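Local coordinates for geranyltranstransferase (Enterococcus faecalis, PDB 3P8L), which probably condenses geranyl diphosphate with isopentenyl diphosphate to make farnesyl diphosphate and diphosphate, using magnesium as cofactor, at residues T11-Q16 and R54-L59; L20-M25 and S45-G50; D27-Y32 and D122-G127; Y74-S79 and S135-S140. All coordinates share one frame; numbering follows the deposited sequence. Where two conformers were deposited one is given.

How the contacts relate
Successive parts of helix 13-31 form contacts 1, 2 and 3, against helix 53-64, the end of helix 36-47 and helix 114-133. Contact 4 instead joins helix 71-92 to the loop before helix 139-153. The centres of contacts 1 and 2 lie about 13 Å apart, those of 2 and 3 about 12 Å; contacts 1 and 3, at 22 Å, do not touch. A78 of contact 4 packs on M25 of contact 2. Along the chain, contact 2 falls within the span of contact 1, both close before contact 4 opens, and contact 3 alternates with all three. Contacts 1 to 3 thus pack helix 13-31 into the isoprenoid synthase fold; contact 4 secures the link between helices 114-133 and 139-153.

Contact 1: T11-Q16 and R54-L59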
loop_
_atom_site.group_PDB
_atom_site.type_symbol
_atom_site.label_atom_id
_atom_site.label_comp_id
_atom_site.label_asym_id
_atom_site.label_seq_id
_atom_site.Cartn_x
_atom_site.Cartn_y
_atom_site.Cartn_z
ATOM N N THR A 11 -6.067 3.899 34.084
ATOM C CA THR A 11 -4.796 4.343 34.641
ATOM C C THR A 11 -3.629 3.779 33.842
ATOM O O THR A 11 -3.386 2.566 33.832
ATOM C CB THR A 11 -4.652 3.918 36.121
ATOM O OG1 THR A 11 -5.812 4.334 36.855
ATOM C CG2 THR A 11 -3.414 4.522 36.746
ATOM N N ASN A 12 -2.924 4.682 33.166
ATOM C CA ASN A 12 -1.764 4.337 32.383
ATOM C C ASN A 12 -2.063 3.304 31.286
ATOM O O ASN A 12 -1.256 2.415 31.005
ATOM C CB ASN A 12 -0.591 3.927 33.287
ATOM C CG ASN A 12 -0.085 5.079 34.149
ATOM O OD1 ASN A 12 -0.256 5.077 35.364
ATOM N ND2 ASN A 12 0.527 6.077 33.517
ATOM N N PHE A 13 -3.242 3.443 30.687
ATOM C CA PHE A 13 -3.707 2.539 29.664
ATOM C C PHE A 13 -2.808 2.629 28.435
ATOM O O PHE A 13 -2.378 1.605 27.911
ATOM C CB PHE A 13 -5.176 2.819 29.310
ATOM C CG PHE A 13 -5.704 1.953 28.189
ATOM C CD1 PHE A 13 -6.252 0.708 28.466
ATOM C CD2 PHE A 13 -5.625 2.366 26.849
ATOM C CE1 PHE A 13 -6.732 -0.102 27.442
ATOM C CE2 PHE A 13 -6.118 1.549 25.819
ATOM C CZ PHE A 13 -6.655 0.320 26.114
ATOM N N SER A 14 -2.504 3.853 27.992
ATOM C CA SER A 14 -1.696 4.019 26.789
ATOM C C SER A 14 -0.262 3.510 26.976
ATOM O O SER A 14 0.283 2.883 26.081
ATOM C CB SER A 14 -1.706 5.473 26.271
ATOM O OG SER A 14 -0.974 6.312 27.102
ATOM N N GLN A 15 0.332 3.729 28.143
ATOM C CA GLN A 15 1.700 3.241 28.363
ATOM C C GLN A 15 1.795 1.728 28.598
ATOM O O GLN A 15 2.857 1.135 28.455
ATOM C CB GLN A 15 2.529 4.098 29.353
ATOM C CG GLN A 15 1.834 4.806 30.473
ATOM C CD GLN A 15 1.003 6.017 30.082
ATOM O OE1 GLN A 15 -0.211 5.987 30.213
ATOM N NE2 GLN A 15 1.642 7.077 29.632
ATOM N N GLN A 16 0.669 1.110 28.937
ATOM C CA GLN A 16 0.593 -0.352 29.023
ATOM C C GLN A 16 0.554 -0.978 27.626
ATOM O O GLN A 16 1.171 -2.015 27.358
ATOM C CB GLN A 16 -0.643 -0.764 29.842
ATOM C CG GLN A 16 -0.882 -2.273 29.884
ATOM C CD GLN A 16 -1.822 -2.721 30.990
ATOM O OE1 GLN A 16 -2.226 -1.927 31.833
ATOM N NE2 GLN A 16 -2.138 -4.014 31.009
ATOM N N ARG A 54 -3.709 7.067 16.422
ATOM C CA ARG A 54 -4.507 6.104 15.667
ATOM C C ARG A 54 -4.557 4.669 16.256
ATOM O O ARG A 54 -5.657 4.132 16.461
ATOM C CB ARG A 54 -4.160 6.147 14.172
ATOM C CG ARG A 54 -4.598 7.465 13.509
ATOM C CD ARG A 54 -3.712 7.885 12.307
ATOM N NE ARG A 54 -4.041 9.249 11.911
ATOM C CZ ARG A 54 -3.592 10.350 12.511
ATOM N NH1 ARG A 54 -2.718 10.285 13.517
ATOM N NH2 ARG A 54 -4.001 11.538 12.076
ATOM N N PRO A 55 -3.389 4.052 16.522
ATOM C CA PRO A 55 -3.408 2.777 17.251
ATOM C C PRO A 55 -4.014 2.901 18.655
ATOM O O PRO A 55 -4.679 1.967 19.107
ATOM C CB PRO A 55 -1.920 2.390 17.338
ATOM C CG PRO A 55 -1.149 3.626 17.092
ATOM C CD PRO A 55 -2.009 4.422 16.134
ATOM N N LEU A 56 -3.802 4.038 19.319
ATOM C CA LEU A 56 -4.430 4.303 20.609
ATOM C C LEU A 56 -5.951 4.241 20.508
ATOM O O LEU A 56 -6.587 3.594 21.334
ATOM C CB LEU A 56 -3.956 5.618 21.260
ATOM C CG LEU A 56 -4.440 5.863 22.703
ATOM C CD1 LEU A 56 -4.039 4.669 23.586
ATOM C CD2 LEU A 56 -3.949 7.184 23.312
ATOM N N LEU A 57 -6.520 4.839 19.461
ATOM C CA LEU A 57 -7.972 4.752 19.212
ATOM C C LEU A 57 -8.483 3.326 19.005
ATOM O O LEU A 57 -9.492 2.946 19.610
ATOM C CB LEU A 57 -8.373 5.640 18.035
ATOM C CG LEU A 57 -8.429 7.139 18.331
ATOM C CD1 LEU A 57 -8.512 7.892 17.008
ATOM C CD2 LEU A 57 -9.608 7.484 19.244
ATOM N N VAL A 58 -7.774 2.540 18.185
ATOM C CA VAL A 58 -8.104 1.130 17.965
ATOM C C VAL A 58 -8.239 0.395 19.305
ATOM O O VAL A 58 -9.272 -0.214 19.580
ATOM C CB VAL A 58 -7.062 0.388 17.082
ATOM C CG1 VAL A 58 -7.414 -1.089 16.957
ATOM C CG2 VAL A 58 -6.976 0.990 15.683
ATOM N N LEU A 59 -7.198 0.490 20.122
ATOM C CA LEU A 59 -7.097 -0.249 21.379
ATOM C C LEU A 59 -8.058 0.257 22.463
ATOM O O LEU A 59 -8.639 -0.540 23.217
ATOM C CB LEU A 59 -5.655 -0.240 21.882
ATOM C CG LEU A 59 -4.651 -0.921 20.935
ATOM C CD1 LEU A 59 -3.315 -0.950 21.592
ATOM C CD2 LEU A 59 -5.056 -2.347 20.517
#
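S14 and L56 mark the closest approach of the two backbones, with their CA atoms 6.8 Å apart. The segment T11-Q16 enters as a loop and turns into helix 13-31 at F13, with N12 at the N-cap position; R54-L59 is helical throughout. The first turn of one helix therefore lies against the first half of helix 53-64, and no hydrogen bond joins the two.

What holds them is packing by four side chains and one carbonyl. L56 has CG anti to its own backbone N (chi1 -172°), a setting that carries its methyl groups over to the other helix. There CD1 rests 3.6 Å from the CB of S14, so a serine meets the leucine with its small methylene while its hydroxyl is turned off to the other side. CD1 of L56 also lies near the plane of the F13 ring, at its edge, 4.3 Å from CD2.

In the all-helical isoprenoid synthase fold this contact docks the N-terminal helix on helix 53-64, which follows two helices later in the chain. Phenylalanine suits the join because it is long, flat and apolar. Its CZ comes within 3.6 Å of the L59 carbonyl oxygen, which is also close to the ring plane, so the slightly positive C-H edge faces a negative atom. CE2 of the ring approaches CB of L59 at 4.3 Å. Beyond the segment the same ring packs on T60 and A63 and meets the rings of H17 and H291, while L59 reaches back to H17 and V21 on the N-terminal helix.

Contact 2: L20-M25 and S45-G50; sequences LVEKVM and SIHAGG
This is a mixed helix-helix contact, apolar on its inner side and polar toward the surface, between helix 13-31 and the end of helix 36-47, the next helix in the chain. The backbones come nearest at E22 and I46, whose CA atoms are 7.9 Å apart.

On the inner side M25 meets I46. The flexible methionine bends at chi3 (79°), bringing its terminal CE to 3.8 Å from CG1 of the isoleucine and, at 4.2 Å, alongside CD1; the two side chains cross obliquely. A78 of helix 71-92 packs on M25, and L124 of helix 114-133 on I46.

Nearer the surface, E22 stretches out with CG anti to its backbone N (chi1 177°). Its OE1 lies in the plane of the H47 imidazole, at the edge, 3.9 Å from ND1, with carboxylate and ring turned 74° apart. That is too long for a hydrogen bond.

G49 leaves the helix with positive phi, which favours glycine, and leads with G50 into the GGKRLRP sequence, whose lysine and second arginine bind isopentenyl diphosphate in relatives. R52, the first arginine, is instead a structural link between helix 13-31 and the end of helix 36-47: it forms a salt bridge with OE2 of E22 and donates to the carbonyl oxygen of I46. Because R52 already balances the carboxylate, any effect of E22 on the ionisation of H47 is probably weak.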
loop_
_atom_site.group_PDB
_atom_site.type_symbol
_atom_site.label_atom_id
_atom_site.label_comp_id
_atom_site.label_asym_id
_atom_site.label_seq_id
_atom_site.Cartn_x
_atom_site.Cartn_y
_atom_site.Cartn_z
ATOM N N LEU A 20 3.500 -2.263 22.965
ATOM C CA LEU A 20 3.301 -3.528 22.268
ATOM C C LEU A 20 2.987 -3.278 20.787
ATOM O O LEU A 20 3.304 -4.104 19.930
ATOM C CB LEU A 20 2.172 -4.338 22.927
ATOM C CG LEU A 20 2.323 -4.494 24.452
ATOM C CD1 LEU A 20 1.188 -5.275 25.056
ATOM C CD2 LEU A 20 3.584 -5.212 24.717
ATOM N N VAL A 21 2.349 -2.147 20.493
ATOM C CA VAL A 21 2.100 -1.772 19.111
ATOM C C VAL A 21 3.445 -1.442 18.445
ATOM O O VAL A 21 3.730 -1.939 17.348
ATOM C CB VAL A 21 1.119 -0.600 19.004
ATOM C CG1 VAL A 21 0.826 -0.268 17.537
ATOM C CG2 VAL A 21 -0.190 -0.939 19.735
ATOM N N GLU A 22 4.273 -0.642 19.129
ATOM C CA GLU A 22 5.608 -0.323 18.613
ATOM C C GLU A 22 6.426 -1.607 18.386
ATOM O O GLU A 22 7.058 -1.770 17.346
ATOM C CB GLU A 22 6.345 0.654 19.539
ATOM C CG GLU A 22 7.762 0.958 19.082
ATOM C CD GLU A 22 8.295 2.290 19.574
ATOM O OE1 GLU A 22 9.387 2.287 20.180
ATOM O OE2 GLU A 22 7.639 3.330 19.337
ATOM N N LYS A 23 6.371 -2.532 19.336
ATOM C CA LYS A 23 7.061 -3.823 19.191
ATOM C C LYS A 23 6.624 -4.610 17.936
ATOM O O LYS A 23 7.468 -5.092 17.187
ATOM C CB LYS A 23 6.896 -4.682 20.462
ATOM C CG LYS A 23 7.804 -5.904 20.499
ATOM C CD LYS A 23 7.404 -6.884 21.595
ATOM C CE LYS A 23 8.523 -7.875 21.886
ATOM N NZ LYS A 23 9.024 -8.584 20.664
ATOM N N VAL A 24 5.315 -4.732 17.700
ATOM C CA VAL A 24 4.825 -5.389 16.473
ATOM C C VAL A 24 5.404 -4.714 15.208
ATOM O O VAL A 24 5.919 -5.392 14.310
ATOM C CB VAL A 24 3.281 -5.481 16.440
ATOM C CG1 VAL A 24 2.776 -5.942 15.063
ATOM C CG2 VAL A 24 2.781 -6.467 17.554
ATOM N N MET A 25 5.374 -3.381 15.193
ATOM C CA MET A 25 5.842 -2.582 14.052
ATOM C C MET A 25 7.324 -2.833 13.822
ATOM O O MET A 25 7.732 -3.203 12.716
ATOM C CB MET A 25 5.624 -1.090 14.299
ATOM C CG MET A 25 4.186 -0.612 14.225
ATOM S SD MET A 25 4.047 1.154 14.563
ATOM C CE MET A 25 4.537 1.767 13.024
ATOM N N SER A 45 11.932 6.504 11.167
ATOM C CA SER A 45 10.703 7.278 11.228
ATOM C C SER A 45 9.703 6.728 12.244
ATOM O O SER A 45 8.924 7.489 12.804
ATOM C CB SER A 45 10.053 7.360 9.857
ATOM O OG SER A 45 10.809 8.182 8.986
ATOM N N ILE A 46 9.732 5.417 12.469
ATOM C CA ILE A 46 8.965 4.801 13.562
ATOM C C ILE A 46 9.498 5.244 14.940
ATOM O O ILE A 46 8.725 5.731 15.788
ATOM C CB ILE A 46 8.950 3.248 13.435
ATOM C CG1 ILE A 46 8.120 2.819 12.235
ATOM C CG2 ILE A 46 8.387 2.578 14.696
ATOM C CD1 ILE A 46 8.480 1.446 11.762
ATOM N N HIS A 47 10.798 5.135 15.149
ATOM C CA HIS A 47 11.441 5.445 16.421
ATOM C C HIS A 47 11.496 6.917 16.785
ATOM O O HIS A 47 11.786 7.266 17.897
ATOM C CB HIS A 47 12.858 4.933 16.439
ATOM C CG HIS A 47 12.974 3.461 16.615
ATOM N ND1 HIS A 47 12.207 2.751 17.504
ATOM C CD2 HIS A 47 13.794 2.566 16.028
ATOM C CE1 HIS A 47 12.539 1.481 17.445
ATOM N NE2 HIS A 47 13.502 1.343 16.560
ATOM N N ALA A 48 11.231 7.778 15.841
ATOM C CA ALA A 48 11.165 9.214 16.115
ATOM C C ALA A 48 9.928 9.538 16.978
ATOM O O ALA A 48 9.789 10.644 17.515
ATOM C CB ALA A 48 11.154 10.006 14.803
ATOM N N GLY A 49 9.046 8.547 17.102
ATOM C CA GLY A 49 7.894 8.612 17.982
ATOM C C GLY A 49 6.762 9.433 17.396
ATOM O O GLY A 49 6.785 9.807 16.230
ATOM N N GLY A 50 5.768 9.705 18.230
ATOM C CA GLY A 50 4.585 10.463 17.840
ATOM C C GLY A 50 3.573 10.218 18.936
ATOM O O GLY A 50 3.849 9.469 19.877
#

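Contact 3: D27-Y32 and D122-G127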
loop_
_atom_site.group_PDB
_atom_site.type_symbol
_atom_site.label_atom_id
_atom_site.label_comp_id
_atom_site.label_asym_id
_atom_site.label_seq_id
_atom_site.Cartn_x
_atom_site.Cartn_y
_atom_site.Cartn_z
ATOM N N ASP A 27 9.391 -5.227 15.040
ATOM C CA ASP A 27 9.694 -6.623 14.722
ATOM C C ASP A 27 9.322 -6.912 13.292
ATOM O O ASP A 27 10.077 -7.579 12.620
ATOM C CB ASP A 27 8.927 -7.631 15.597
ATOM C CG ASP A 27 9.384 -7.627 17.055
ATOM O OD1 ASP A 27 10.406 -7.014 17.369
ATOM O OD2 ASP A 27 8.706 -8.235 17.902
ATOM N N PHE A 28 8.155 -6.424 12.848
ATOM C CA PHE A 28 7.709 -6.666 11.484
ATOM C C PHE A 28 8.663 -6.066 10.460
ATOM O O PHE A 28 8.990 -6.733 9.482
ATOM C CB PHE A 28 6.268 -6.192 11.202
ATOM C CG PHE A 28 5.769 -6.636 9.876
ATOM C CD1 PHE A 28 5.741 -5.762 8.790
ATOM C CD2 PHE A 28 5.394 -7.954 9.683
ATOM C CE1 PHE A 28 5.326 -6.195 7.549
ATOM C CE2 PHE A 28 4.965 -8.401 8.433
ATOM C CZ PHE A 28 4.934 -7.515 7.367
ATOM N N ILE A 29 9.122 -4.842 10.707
ATOM C CA ILE A 29 10.046 -4.173 9.784
ATOM C C ILE A 29 11.413 -4.872 9.781
ATOM O O ILE A 29 11.981 -5.123 8.723
ATOM C CB ILE A 29 10.167 -2.647 10.063
ATOM C CG1 ILE A 29 9.079 -1.879 9.320
ATOM C CG2 ILE A 29 11.487 -2.084 9.564
ATOM C CD1 ILE A 29 7.810 -1.688 10.081
ATOM N N ALA A 30 11.923 -5.222 10.962
ATOM C CA ALA A 30 13.233 -5.886 11.076
ATOM C C ALA A 30 13.235 -7.270 10.427
ATOM O O ALA A 30 14.204 -7.657 9.794
ATOM C CB ALA A 30 13.661 -5.983 12.549
ATOM N N GLU A 31 12.128 -7.993 10.553
ATOM C CA GLU A 31 12.074 -9.357 10.058
ATOM C C GLU A 31 11.662 -9.483 8.578
ATOM O O GLU A 31 12.105 -10.394 7.914
ATOM C CB GLU A 31 11.183 -10.217 10.958
ATOM C CG GLU A 31 11.780 -10.462 12.369
ATOM C CD GLU A 31 10.732 -10.836 13.439
ATOM O OE1 GLU A 31 9.662 -11.386 13.093
ATOM O OE2 GLU A 31 10.987 -10.582 14.637
ATOM N N TYR A 32 10.830 -8.577 8.062
ATOM C CA TYR A 32 10.309 -8.724 6.696
ATOM C C TYR A 32 10.870 -7.658 5.746
ATOM O O TYR A 32 10.200 -7.240 4.804
ATOM C CB TYR A 32 8.779 -8.677 6.687
ATOM C CG TYR A 32 8.085 -9.917 7.226
ATOM C CD1 TYR A 32 8.104 -10.229 8.598
ATOM C CD2 TYR A 32 7.391 -10.772 6.366
ATOM C CE1 TYR A 32 7.477 -11.362 9.085
ATOM C CE2 TYR A 32 6.759 -11.919 6.845
ATOM C CZ TYR A 32 6.802 -12.204 8.198
ATOM O OH TYR A 32 6.162 -13.323 8.666
ATOM N N ASP A 122 6.892 3.978 0.596
ATOM C CA ASP A 122 6.338 2.893 -0.216
ATOM C C ASP A 122 6.379 1.547 0.520
ATOM O O ASP A 122 5.454 0.769 0.401
ATOM C CB ASP A 122 7.077 2.743 -1.545
ATOM C CG ASP A 122 6.881 3.931 -2.471
ATOM O OD1 ASP A 122 6.011 4.794 -2.206
ATOM O OD2 ASP A 122 7.594 3.980 -3.491
ATOM N N GLY A 123 7.457 1.323 1.261
ATOM C CA GLY A 123 7.697 0.095 1.977
ATOM C C GLY A 123 6.798 -0.009 3.204
ATOM O O GLY A 123 6.261 -1.082 3.509
ATOM N N LEU A 124 6.595 1.119 3.879
ATOM C CA LEU A 124 5.703 1.164 5.001
ATOM C C LEU A 124 4.241 0.996 4.595
ATOM O O LEU A 124 3.507 0.282 5.281
ATOM C CB LEU A 124 5.924 2.419 5.848
ATOM C CG LEU A 124 7.120 2.309 6.821
ATOM C CD1 LEU A 124 7.514 3.705 7.234
ATOM C CD2 LEU A 124 6.798 1.452 8.052
ATOM N N LEU A 125 3.826 1.682 3.518
ATOM C CA LEU A 125 2.510 1.490 2.904
ATOM C C LEU A 125 2.246 0.008 2.554
ATOM O O LEU A 125 1.234 -0.547 2.989
ATOM C CB LEU A 125 2.312 2.387 1.664
ATOM C CG LEU A 125 1.026 2.238 0.821
ATOM C CD1 LEU A 125 -0.233 2.262 1.669
ATOM C CD2 LEU A 125 0.917 3.379 -0.199
ATOM N N THR A 126 3.146 -0.624 1.793
ATOM C CA THR A 126 2.981 -2.030 1.402
ATOM C C THR A 126 3.034 -2.934 2.640
ATOM O O THR A 126 2.267 -3.916 2.761
ATOM C CB THR A 126 4.067 -2.487 0.383
ATOM O OG1 THR A 126 4.162 -1.532 -0.679
ATOM C CG2 THR A 126 3.712 -3.838 -0.231
ATOM N N GLY A 127 3.916 -2.574 3.565
ATOM C CA GLY A 127 4.095 -3.283 4.835
ATOM C C GLY A 127 2.850 -3.325 5.698
ATOM O O GLY A 127 2.567 -4.326 6.328
#
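The F28 ring meets G127 through CE1, which comes to 3.5 Å from the carbonyl oxygen and 4.2 Å from CA of that glycine. One face of the same ring receives CB of Y32, 4.1 Å above the plane and offset toward the rim. In return the Y32 ring has CE2 of F28 over one face, again off-centre. The tyrosine thus backs the phenylalanine from its own segment while its CE1 corner reaches the G127 carbonyl.

With CG anti to the backbone N (chi1 -171°), F28 reaches across to helix 114-133. Glycine suits position 127 because it has no side chain on the side from which the ring arrives, and the aromatic C-H can come right up to the main chain. The end of I29 reaches L124, the two side chains crossing at about a right angle. I29 was modelled in two conformers, and in one of them CD1 is 3.9 Å from CD2 of L124, so the exact fit there is less certain.

Within D122-G127 the buried hydroxyl of T126 is satisfied by its own helix: OG1 donates to the carbonyl oxygen of D122 at 2.9 Å, while N of T126 reaches that oxygen from the opposite face of its plane.

The contact packs the C-terminal end of helix 13-31 on helix 114-133 in the helical isoprenoid synthase fold. Helix 36-47 adds L43 and I46 beside I29, and helix 71-92 places I89 against L124. Helix 114-133 also lines the dimer interface, where OD2 of D122 is hydrogen-bonded to H90 of the second subunit.

Contact 4: Y74-S79 and S135-S140; sequences YQVAAS and SQLGLS
Q75 points its amide across at the chain between S135 and Q136; CA of Q75 and CA of S135, the closest pair, are 6.2 Å apart. The glutamine has CG anti to its carbonyl carbon (chi1 -71°) and is extended beyond, which carries OE1 to the N-H of Q136. N of Q136 donates to OE1 of Q75 over 2.8 Å in a fairly straight bond, 162° at the hydrogen, reaching the oxygen at a C=O...N angle of 141° from modestly outside the amide plane. Glutamine is well chosen here: its length spans the gap, and its carbonyl satisfies the N-H of Q136, which lies in the loop. CB of S135 packs against the same OE1 at 3.3 Å, while the serine hydroxyl serves the preceding helix by bonding to the carbonyl oxygen of L132.

One residue on, V76 and L137 cross at about a right angle, CG2 of the valine meeting CD1 of the leucine at 4.0 Å. The compact branched valine stays close to its helix, and the longer leucine reaches from the loop to meet it.

One hydrogen bond and one apolar contact therefore hold the connection between helices 114-133 and 139-153 on helix 71-92. L132 of the former and L145 of the latter also pack on V76, whereas L139, at the start of helix 139-153, touches V143 of the second subunit. Farther along, helix 71-92 runs to the aspartate-rich motif that binds magnesium in relatives.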
loop_
_atom_site.group_PDB
_atom_site.type_symbol
_atom_site.label_atom_id
_atom_site.label_comp_id
_atom_site.label_asym_id
_atom_site.label_seq_id
_atom_site.Cartn_x
_atom_site.Cartn_y
_atom_site.Cartn_z
ATOM N N TYR A 74 -3.241 -5.679 18.413
ATOM C CA TYR A 74 -1.966 -4.983 18.281
ATOM C C TYR A 74 -1.477 -4.958 16.846
ATOM O O TYR A 74 -0.892 -3.962 16.426
ATOM C CB TYR A 74 -0.887 -5.579 19.188
ATOM C CG TYR A 74 -1.230 -5.502 20.665
ATOM C CD1 TYR A 74 -1.264 -4.280 21.327
ATOM C CD2 TYR A 74 -1.528 -6.663 21.396
ATOM C CE1 TYR A 74 -1.590 -4.199 22.686
ATOM C CE2 TYR A 74 -1.863 -6.599 22.754
ATOM C CZ TYR A 74 -1.892 -5.363 23.383
ATOM O OH TYR A 74 -2.192 -5.282 24.708
ATOM N N GLN A 75 -1.718 -6.047 16.112
ATOM C CA GLN A 75 -1.383 -6.141 14.701
ATOM C C GLN A 75 -2.150 -5.137 13.851
ATOM O O GLN A 75 -1.538 -4.459 13.015
ATOM C CB GLN A 75 -1.547 -7.576 14.181
ATOM C CG GLN A 75 -0.459 -8.497 14.736
ATOM C CD GLN A 75 -0.661 -9.952 14.388
ATOM O OE1 GLN A 75 -1.788 -10.436 14.339
ATOM N NE2 GLN A 75 0.434 -10.656 14.140
ATOM N N VAL A 76 -3.467 -5.032 14.071
ATOM C CA VAL A 76 -4.301 -4.035 13.395
ATOM C C VAL A 76 -3.857 -2.608 13.739
ATOM O O VAL A 76 -3.790 -1.752 12.853
ATOM C CB VAL A 76 -5.823 -4.230 13.684
ATOM C CG1 VAL A 76 -6.683 -3.088 13.104
ATOM C CG2 VAL A 76 -6.319 -5.553 13.081
ATOM N N ALA A 77 -3.570 -2.365 15.026
ATOM C CA ALA A 77 -3.120 -1.066 15.499
ATOM C C ALA A 77 -1.790 -0.680 14.814
ATOM O O ALA A 77 -1.631 0.447 14.385
ATOM C CB ALA A 77 -2.981 -1.036 17.040
ATOM N N ALA A 78 -0.896 -1.655 14.677
ATOM C CA ALA A 78 0.417 -1.477 14.073
ATOM C C ALA A 78 0.348 -1.178 12.569
ATOM O O ALA A 78 1.050 -0.276 12.080
ATOM C CB ALA A 78 1.284 -2.704 14.373
ATOM N N SER A 79 -0.514 -1.915 11.862
ATOM C CA SER A 79 -0.767 -1.695 10.435
ATOM C C SER A 79 -1.255 -0.265 10.171
ATOM O O SER A 79 -0.748 0.422 9.271
ATOM C CB SER A 79 -1.786 -2.707 9.905
ATOM O OG SER A 79 -1.210 -3.995 9.791
ATOM N N SER A 135 -1.817 -11.263 9.697
ATOM C CA SER A 135 -2.223 -11.114 11.098
ATOM C C SER A 135 -3.058 -12.284 11.634
ATOM O O SER A 135 -3.510 -13.140 10.879
ATOM C CB SER A 135 -2.979 -9.797 11.302
ATOM O OG SER A 135 -4.236 -9.815 10.657
ATOM N N GLN A 136 -3.277 -12.296 12.944
ATOM C CA GLN A 136 -4.029 -13.360 13.608
ATOM C C GLN A 136 -5.549 -13.298 13.399
ATOM O O GLN A 136 -6.282 -14.040 14.038
ATOM C CB GLN A 136 -3.729 -13.325 15.107
ATOM C CG GLN A 136 -3.345 -14.658 15.686
ATOM C CD GLN A 136 -1.858 -14.844 15.707
ATOM O OE1 GLN A 136 -1.227 -14.734 16.759
ATOM N NE2 GLN A 136 -1.276 -15.117 14.545
ATOM N N LEU A 137 -6.021 -12.406 12.527
ATOM C CA LEU A 137 -7.447 -12.289 12.215
ATOM C C LEU A 137 -7.945 -13.482 11.422
ATOM O O LEU A 137 -7.203 -14.039 10.606
ATOM C CB LEU A 137 -7.714 -11.038 11.375
ATOM C CG LEU A 137 -7.534 -9.667 12.017
ATOM C CD1 LEU A 137 -7.776 -8.591 10.986
ATOM C CD2 LEU A 137 -8.491 -9.536 13.190
ATOM N N GLY A 138 -9.209 -13.844 11.637
ATOM C CA GLY A 138 -9.869 -14.851 10.811
ATOM C C GLY A 138 -10.198 -14.294 9.437
ATOM O O GLY A 138 -10.258 -13.076 9.256
ATOM N N LEU A 139 -10.459 -15.189 8.487
ATOM C CA LEU A 139 -10.498 -14.858 7.063
ATOM C C LEU A 139 -11.419 -13.719 6.656
ATOM O O LEU A 139 -11.009 -12.840 5.888
ATOM C CB LEU A 139 -10.778 -16.106 6.208
ATOM C CG LEU A 139 -9.690 -17.184 6.106
ATOM C CD1 LEU A 139 -10.271 -18.469 5.489
ATOM C CD2 LEU A 139 -8.498 -16.715 5.280
ATOM N N SER A 140 -12.643 -13.707 7.175
ATOM C CA SER A 140 -13.610 -12.687 6.756
ATOM C C SER A 140 -13.360 -11.324 7.395
ATOM O O SER A 140 -13.616 -10.287 6.771
ATOM C CB SER A 140 -15.043 -13.139 7.038
ATOM O OG SER A 140 -15.227 -13.341 8.424
#